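Pirin-like protein (Geobacillus kaustophilus, PDB 2P17) is of uncharacterised function but belongs to the pirin family of cupin proteins and binds one iron cation per subunit, which suggests a metal-dependent role. Local coordinates at residues A2-I7 and E224-V229; Q182-H187 and L237-G242; N189-I194 and A213-R218. One frame throughout, in Å; residues are numbered along the deposited sequence.

Contact 1 (A2-I7 and E224-V229); sequences AIQRRI and ETELNV
Arg5 and Thr225 show how a side-chain bond can add to backbone pairing and apolar packing on the inner side of a partly open strand pair. NE of Arg5 gives its proton to Thr225 OG1 at 2.9 Å, almost straight at 174°, with the hydroxyl at the guanidinium edge and in its plane. OG1 stands between its own backbone N and carbonyl carbon (chi1 74°), which turns it to Arg5 and sends CG2 toward Ile3. The same hydroxyl bonds Leu184 O, and since a carbonyl only accepts, both roles of OG1 are used. The backbones run parallel: Ile3 straddles Thr225, its O taking Glu226 N at 2.8 Å and its N reaching Glu224 O at 3.2 Å, and Arg5 N continues the pattern to Glu226 O at 2.8 Å. Farther along, Ile7 CD1 meets Leu227 CD1 at 4.0 Å.

The side of Gln4, Glu226 and Asn228 is looser and wetter. The Gln4 chain bends at chi2 (-58°), folding the amide back so that NE2 bonds Ala2 O, two residues back along the chain, at 3.1 Å from above its carbonyl plane, and reaches Glu226 OE1 only through a weak bond of 3.4 Å. Water 1 joins Ala2 N to the Glu226 carboxylate, and water 3 lies among Gln4, Glu226 and Asn228, so much of the polar contact is mediated by solvent. The methyl of Ala2 rests against Glu226 CD at 3.5 Å, while Glu226 OE2 forms a salt bridge with Lys155.

Strand 224-231 is thus flanked by the chain's N-terminal strand and, through antiparallel pairing, by strand 179-185; Leu227 and Ile7 touch Phe216 of strand 212-216, and the guanidinium of Arg5 also bonds Tyr188 O.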
# COMPACT_ATOMS: atom_id res chain seq x y z
N ALA A 2 -20.46 14.46 -0.00
CA ALA A 2 -20.19 13.13 0.56
C ALA A 2 -19.68 13.25 1.99
O ALA A 2 -19.17 14.29 2.39
CB ALA A 2 -19.18 12.35 -0.28
N ILE A 3 -19.84 12.18 2.76
CA ILE A 3 -19.35 12.16 4.11
C ILE A 3 -17.83 12.27 4.06
O ILE A 3 -17.17 11.50 3.37
CB ILE A 3 -19.80 10.87 4.82
CG1 ILE A 3 -21.33 10.89 5.02
CG2 ILE A 3 -19.06 10.68 6.15
CD1 ILE A 3 -21.95 9.53 5.29
N GLN A 4 -17.29 13.27 4.76
CA GLN A 4 -15.85 13.53 4.77
C GLN A 4 -15.13 12.74 5.85
O GLN A 4 -15.43 12.88 7.05
CB GLN A 4 -15.58 15.03 4.99
CG GLN A 4 -16.11 15.92 3.88
CD GLN A 4 -15.53 15.56 2.53
OE1 GLN A 4 -14.30 15.50 2.36
NE2 GLN A 4 -16.40 15.31 1.56
N ARG A 5 -14.16 11.93 5.44
CA ARG A 5 -13.32 11.23 6.40
C ARG A 5 -12.38 12.18 7.14
O ARG A 5 -11.97 13.21 6.59
CB ARG A 5 -12.54 10.12 5.71
CG ARG A 5 -13.44 9.01 5.18
CD ARG A 5 -12.83 7.64 5.43
NE ARG A 5 -13.55 6.58 4.73
CZ ARG A 5 -13.39 5.28 4.98
NH1 ARG A 5 -12.54 4.87 5.93
NH2 ARG A 5 -14.05 4.37 4.29
N ARG A 6 -12.05 11.79 8.37
CA ARG A 6 -11.12 12.49 9.24
C ARG A 6 -9.87 11.64 9.37
O ARG A 6 -9.89 10.43 9.11
CB ARG A 6 -11.75 12.69 10.63
CG ARG A 6 -12.84 13.75 10.70
CD ARG A 6 -13.65 13.62 11.98
NE ARG A 6 -14.62 12.53 11.88
CZ ARG A 6 -14.51 11.35 12.48
NH1 ARG A 6 -13.47 11.08 13.26
NH2 ARG A 6 -15.46 10.44 12.32
N ILE A 7 -8.77 12.27 9.78
CA ILE A 7 -7.57 11.56 10.18
C ILE A 7 -7.65 11.26 11.67
O ILE A 7 -7.63 12.18 12.50
CB ILE A 7 -6.28 12.35 9.83
CG1 ILE A 7 -6.21 12.64 8.31
CG2 ILE A 7 -5.04 11.59 10.34
CD1 ILE A 7 -6.44 11.42 7.40
N GLU A 224 -21.27 6.75 1.13
CA GLU A 224 -20.28 7.23 0.17
C GLU A 224 -19.43 8.23 0.93
O GLU A 224 -19.94 9.24 1.41
CB GLU A 224 -20.95 7.83 -1.08
CG GLU A 224 -21.60 6.77 -2.00
CD GLU A 224 -22.32 7.32 -3.25
OE1 GLU A 224 -22.35 8.56 -3.45
OE2 GLU A 224 -22.87 6.50 -4.04
N THR A 225 -18.14 7.92 1.09
CA THR A 225 -17.23 8.79 1.83
C THR A 225 -16.12 9.31 0.93
O THR A 225 -15.86 8.75 -0.13
CB THR A 225 -16.58 8.11 3.07
OG1 THR A 225 -15.56 7.18 2.66
CG2 THR A 225 -17.63 7.40 3.96
N GLU A 226 -15.48 10.39 1.37
CA GLU A 226 -14.38 11.00 0.63
C GLU A 226 -13.27 11.41 1.57
O GLU A 226 -13.51 11.74 2.73
CB GLU A 226 -14.89 12.22 -0.15
CG GLU A 226 -15.65 11.84 -1.42
CD GLU A 226 -16.29 13.02 -2.14
OE1 GLU A 226 -16.25 14.15 -1.61
OE2 GLU A 226 -16.85 12.79 -3.23
N LEU A 227 -12.04 11.34 1.06
CA LEU A 227 -10.90 11.92 1.75
C LEU A 227 -10.27 13.03 0.93
O LEU A 227 -9.83 12.80 -0.21
CB LEU A 227 -9.84 10.87 2.07
CG LEU A 227 -8.69 11.53 2.84
CD1 LEU A 227 -8.96 11.44 4.33
CD2 LEU A 227 -7.37 10.90 2.50
N ASN A 228 -10.23 14.21 1.52
CA ASN A 228 -9.62 15.39 0.91
C ASN A 228 -8.13 15.46 1.20
O ASN A 228 -7.69 15.20 2.32
CB ASN A 228 -10.31 16.67 1.41
CG ASN A 228 -11.77 16.76 0.98
OD1 ASN A 228 -12.20 16.10 0.03
ND2 ASN A 228 -12.53 17.59 1.68
N VAL A 229 -7.35 15.80 0.18
CA VAL A 229 -5.91 15.93 0.27
C VAL A 229 -5.51 17.26 -0.37
O VAL A 229 -5.83 17.49 -1.53
CB VAL A 229 -5.19 14.80 -0.52
CG1 VAL A 229 -3.69 15.04 -0.59
CG2 VAL A 229 -5.48 13.43 0.11
O HOH W 1 -18.32 15.89 -1.63
O HOH W 2 -11.91 14.45 3.91
O HOH W 3 -14.76 15.84 -0.68

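Contact 2 (Q182-H187 and L237-G242)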
# COMPACT_ATOMS: atom_id res chain seq x y z
N GLN A 182 -10.21 11.55 -2.87
CA GLN A 182 -10.36 10.11 -3.06
C GLN A 182 -11.69 9.62 -2.45
O GLN A 182 -11.94 9.85 -1.27
CB GLN A 182 -9.19 9.36 -2.43
CG GLN A 182 -9.35 7.84 -2.47
CD GLN A 182 -9.26 7.26 -3.87
OE1 GLN A 182 -8.45 7.70 -4.68
NE2 GLN A 182 -10.08 6.25 -4.15
N ASP A 183 -12.50 8.94 -3.26
CA ASP A 183 -13.74 8.30 -2.79
C ASP A 183 -13.46 6.94 -2.17
O ASP A 183 -12.61 6.19 -2.66
CB ASP A 183 -14.74 8.13 -3.94
CG ASP A 183 -14.15 7.37 -5.12
OD1 ASP A 183 -13.02 7.72 -5.55
OD2 ASP A 183 -14.80 6.43 -5.61
N LEU A 184 -14.18 6.62 -1.09
CA LEU A 184 -14.08 5.31 -0.47
C LEU A 184 -15.44 4.86 0.01
O LEU A 184 -16.17 5.65 0.58
CB LEU A 184 -13.16 5.35 0.76
CG LEU A 184 -11.68 5.62 0.50
CD1 LEU A 184 -11.00 5.83 1.84
CD2 LEU A 184 -11.03 4.46 -0.28
N PRO A 185 -15.78 3.58 -0.21
CA PRO A 185 -17.00 3.03 0.40
C PRO A 185 -16.91 3.16 1.92
O PRO A 185 -15.82 3.02 2.48
CB PRO A 185 -16.99 1.57 -0.03
CG PRO A 185 -16.16 1.57 -1.31
CD PRO A 185 -15.10 2.59 -1.08
N GLY A 186 -18.03 3.42 2.57
CA GLY A 186 -18.02 3.71 4.01
C GLY A 186 -17.44 2.62 4.90
O GLY A 186 -16.88 2.91 5.97
N HIS A 187 -17.55 1.37 4.46
CA HIS A 187 -17.08 0.26 5.28
C HIS A 187 -15.59 -0.03 5.08
O HIS A 187 -15.00 -0.83 5.82
CB HIS A 187 -17.92 -1.00 5.04
CG HIS A 187 -17.73 -1.60 3.68
ND1 HIS A 187 -18.04 -0.93 2.52
CD2 HIS A 187 -17.25 -2.81 3.30
CE1 HIS A 187 -17.77 -1.71 1.48
NE2 HIS A 187 -17.29 -2.85 1.93
N LEU A 237 2.32 10.29 -2.26
CA LEU A 237 1.82 9.41 -1.20
C LEU A 237 1.16 8.16 -1.78
O LEU A 237 0.76 8.14 -2.94
CB LEU A 237 0.86 10.16 -0.28
CG LEU A 237 -0.47 10.65 -0.88
CD1 LEU A 237 -1.53 9.56 -0.98
CD2 LEU A 237 -0.99 11.81 -0.04
N LEU A 238 1.06 7.14 -0.94
CA LEU A 238 0.29 5.93 -1.25
C LEU A 238 -0.89 5.84 -0.30
O LEU A 238 -0.73 5.97 0.90
CB LEU A 238 1.17 4.69 -1.11
CG LEU A 238 2.30 4.55 -2.14
CD1 LEU A 238 3.29 3.51 -1.65
CD2 LEU A 238 1.76 4.20 -3.51
N LEU A 239 -2.07 5.62 -0.86
CA LEU A 239 -3.28 5.42 -0.06
C LEU A 239 -3.72 3.97 -0.21
O LEU A 239 -3.83 3.45 -1.34
CB LEU A 239 -4.40 6.36 -0.52
CG LEU A 239 -5.75 6.37 0.21
CD1 LEU A 239 -6.40 7.73 0.14
CD2 LEU A 239 -6.69 5.30 -0.35
N TYR A 240 -3.99 3.32 0.92
CA TYR A 240 -4.42 1.93 0.96
C TYR A 240 -5.72 1.86 1.72
O TYR A 240 -5.80 2.36 2.84
CB TYR A 240 -3.43 1.08 1.73
CG TYR A 240 -2.00 1.02 1.24
CD1 TYR A 240 -1.58 -0.03 0.42
CD2 TYR A 240 -1.05 1.95 1.66
CE1 TYR A 240 -0.22 -0.13 0.02
CE2 TYR A 240 0.29 1.86 1.27
CZ TYR A 240 0.69 0.81 0.44
OH TYR A 240 2.01 0.72 0.07
N ALA A 241 -6.75 1.23 1.15
CA ALA A 241 -8.00 1.04 1.88
C ALA A 241 -8.64 -0.23 1.40
O ALA A 241 -8.58 -0.53 0.21
CB ALA A 241 -8.92 2.23 1.66
N GLY A 242 -9.25 -0.99 2.30
CA GLY A 242 -9.81 -2.25 1.89
C GLY A 242 -11.05 -2.64 2.66
O GLY A 242 -11.36 -2.05 3.70
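The amide of Gln182 is the flat group nearest to this contact, yet it is the aliphatic part of the side chain that meets Leu239: CG lies 3.9 Å from Leu239 CD1, with CB only slightly farther off. The amide itself is turned back to its own strand, where NE2 bonds Asp183 O at 2.9 Å, the acceptor standing 25° out of the amide plane. NE2 has a second acceptor in Ser153 O, and OE1 is taken by Ser154 OG, so both ends of this buried group are engaged and its rotation is probably fixed. With CG anti to the backbone N (chi1 174°) and a bend at chi2, the chain offers methylenes to the leucine and keeps its polar end for those partners. The imidazole of His187, the second flat group, lies beyond the packed region and bonds Glu243 through NE2.

Farther along, Leu184 faces Ala241, its CD2 methyl pressing on Ala241 CB at 3.6 Å and lying 4.4 Å from Leu239 CD2. The strand axes approach to 8.4 Å and run 19° from parallel, too far apart for backbone pairing: they are facing walls of the C-terminal cupin barrel, and Phe216 also touches Leu184 and Leu239 between them. The interior here is therefore held by methyl and methylene contacts, whose cohesion comes from excluding water, while the buried Gln182 amide has its hydrogen bonds met by Asp183, Ser153 and Ser154.

Contact 3 (N189-I194 and A213-R218)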
# COMPACT_ATOMS: atom_id res chain seq x y z
N ASN A 189 -11.62 0.31 5.37
CA ASN A 189 -10.71 0.70 6.42
C ASN A 189 -9.39 1.01 5.76
O ASN A 189 -8.91 0.23 4.94
CB ASN A 189 -10.59 -0.47 7.42
CG ASN A 189 -9.74 -0.12 8.65
OD1 ASN A 189 -9.60 1.04 9.02
ND2 ASN A 189 -9.22 -1.15 9.30
N GLY A 190 -8.79 2.16 6.09
CA GLY A 190 -7.56 2.51 5.40
C GLY A 190 -6.72 3.59 6.03
O GLY A 190 -6.98 4.06 7.14
N PHE A 191 -5.70 3.98 5.28
CA PHE A 191 -4.71 4.91 5.74
C PHE A 191 -3.91 5.35 4.52
O PHE A 191 -4.05 4.78 3.43
CB PHE A 191 -3.77 4.24 6.77
CG PHE A 191 -2.97 3.10 6.20
CD1 PHE A 191 -1.71 3.36 5.65
CD2 PHE A 191 -3.48 1.82 6.13
CE1 PHE A 191 -0.97 2.34 5.07
CE2 PHE A 191 -2.76 0.79 5.54
CZ PHE A 191 -1.50 1.04 5.02
N LEU A 192 -3.07 6.35 4.70
CA LEU A 192 -2.11 6.69 3.65
C LEU A 192 -0.72 6.84 4.24
O LEU A 192 -0.57 7.07 5.44
CB LEU A 192 -2.54 7.95 2.85
CG LEU A 192 -2.75 9.25 3.62
CD1 LEU A 192 -1.43 9.97 3.92
CD2 LEU A 192 -3.69 10.17 2.84
N TYR A 193 0.30 6.68 3.40
CA TYR A 193 1.67 6.86 3.84
C TYR A 193 2.34 7.85 2.90
O TYR A 193 2.25 7.71 1.68
CB TYR A 193 2.43 5.52 3.84
CG TYR A 193 3.87 5.69 4.22
CD1 TYR A 193 4.23 5.93 5.54
CD2 TYR A 193 4.88 5.65 3.25
CE1 TYR A 193 5.56 6.10 5.89
CE2 TYR A 193 6.22 5.84 3.59
CZ TYR A 193 6.54 6.05 4.92
OH TYR A 193 7.86 6.24 5.28
N ILE A 194 3.01 8.86 3.46
CA ILE A 194 3.56 9.93 2.67
C ILE A 194 5.02 9.66 2.33
O ILE A 194 5.85 9.50 3.22
CB ILE A 194 3.40 11.31 3.37
CG1 ILE A 194 1.93 11.56 3.66
CG2 ILE A 194 3.95 12.41 2.48
CD1 ILE A 194 1.67 12.77 4.56
N ALA A 213 2.34 7.92 8.48
CA ALA A 213 1.11 7.24 8.09
C ALA A 213 -0.07 7.91 8.77
O ALA A 213 -0.04 8.16 9.98
CB ALA A 213 1.16 5.77 8.46
N LEU A 214 -1.10 8.22 7.98
CA LEU A 214 -2.31 8.91 8.48
C LEU A 214 -3.47 7.97 8.32
O LEU A 214 -3.76 7.53 7.21
CB LEU A 214 -2.54 10.22 7.71
CG LEU A 214 -1.71 11.43 8.15
CD1 LEU A 214 -0.23 11.26 7.81
CD2 LEU A 214 -2.24 12.67 7.46
N PHE A 215 -4.12 7.63 9.44
CA PHE A 215 -5.18 6.62 9.45
C PHE A 215 -6.54 7.28 9.38
O PHE A 215 -6.74 8.34 9.98
CB PHE A 215 -5.07 5.76 10.71
CG PHE A 215 -3.82 4.95 10.75
CD1 PHE A 215 -3.81 3.65 10.25
CD2 PHE A 215 -2.63 5.50 11.22
CE1 PHE A 215 -2.63 2.90 10.25
CE2 PHE A 215 -1.46 4.77 11.22
CZ PHE A 215 -1.46 3.47 10.75
N PHE A 216 -7.48 6.64 8.68
CA PHE A 216 -8.78 7.25 8.41
C PHE A 216 -9.84 6.82 9.42
O PHE A 216 -9.84 5.69 9.89
CB PHE A 216 -9.30 6.88 6.99
CG PHE A 216 -8.29 7.09 5.88
CD1 PHE A 216 -7.31 8.08 5.95
CD2 PHE A 216 -8.37 6.30 4.72
CE1 PHE A 216 -6.40 8.25 4.92
CE2 PHE A 216 -7.46 6.47 3.68
CZ PHE A 216 -6.47 7.45 3.77
N SER A 217 -10.75 7.74 9.71
CA SER A 217 -11.97 7.43 10.45
C SER A 217 -12.75 6.31 9.77
O SER A 217 -12.68 6.14 8.56
CB SER A 217 -12.87 8.67 10.55
OG SER A 217 -13.05 9.26 9.28
N ARG A 218 -13.50 5.58 10.58
CA ARG A 218 -14.37 4.52 10.10
C ARG A 218 -15.79 5.02 9.92
O ARG A 218 -16.24 5.91 10.65
CB ARG A 218 -14.38 3.37 11.10
CG ARG A 218 -13.01 2.72 11.34
CD ARG A 218 -12.51 1.93 10.14
NE ARG A 218 -13.28 0.70 9.91
CZ ARG A 218 -13.03 -0.50 10.47
NH1 ARG A 218 -12.05 -0.67 11.35
NH2 ARG A 218 -13.81 -1.53 10.18
O HOH W 4 -10.43 3.53 8.14
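Antiparallel backbone bonds hold Leu192 to Leu214 from both directions: Leu192 N reaches Leu214 O at 2.9 Å and Leu214 N reaches Leu192 O at 2.8 Å. Phe216 N adds a third, to Gly190 O at 3.0 Å.

Among the rings, Phe216 does the most. With CG beside its backbone N (chi1 -49°), the ring swings across the neighbouring strand and lies over its main chain, with Phe191 CA 3.6 Å above its centre. Gly190 suits this closeness, since a side chain there would crowd CD2. Leu192 CD2 comes to the ring's edge, in its plane, 3.9 Å from CE1. Replacing Phe216 by an alanine would probably uncover the Phe191 backbone and open a gap beside Leu192. Phe191 and Phe215 lie side by side on the other face, their rings 5.6 Å apart between centroids and inclined at 38°; Phe191 meets Tyr240, and Phe215 packs on Tyr36 and receives Arg9 as a cation-pi partner.

These two strands belong to the double-stranded beta-helix, or jelly roll, of the C-terminal cupin domain. Leu192, Leu214 and Phe216 turn to its interior, and Phe191 and Phe215 to the opposite face, where both touch Leu28 and Phe191 also touches Leu42.

Polar contacts gather at the end of the pairing. The Asn189 amide stacks on the Arg218 guanidinium, planes 24° apart, with Asn189 CB 3.8 Å above the guanidinium plane, offset toward its rim, while ND2 bonds Asp37 O and Glu35 O. Water 4 accepts from Gly190 N at 3.0 Å and sits beside Asn189 OD1 and Phe216 O.

All three contacts build the C-terminal cupin domain, away from the annotated iron site, but at different depths. Contact 1 is partly buried at the outer margin and brings the N-terminal strand into the fold, so water, charge and amide groups share its work, and a hydrogen bond between side chains crosses it. Contacts 2 and 3 are buried: contact 2 spans the barrel between facing walls by apolar side chains, whereas contact 3 joins neighbouring strands of one wall by backbone bonds as well as side chains. Strands 235-242 and 189-196, one from each of these buried contacts, are themselves neighbours, and Phe216 is shared by all three sites.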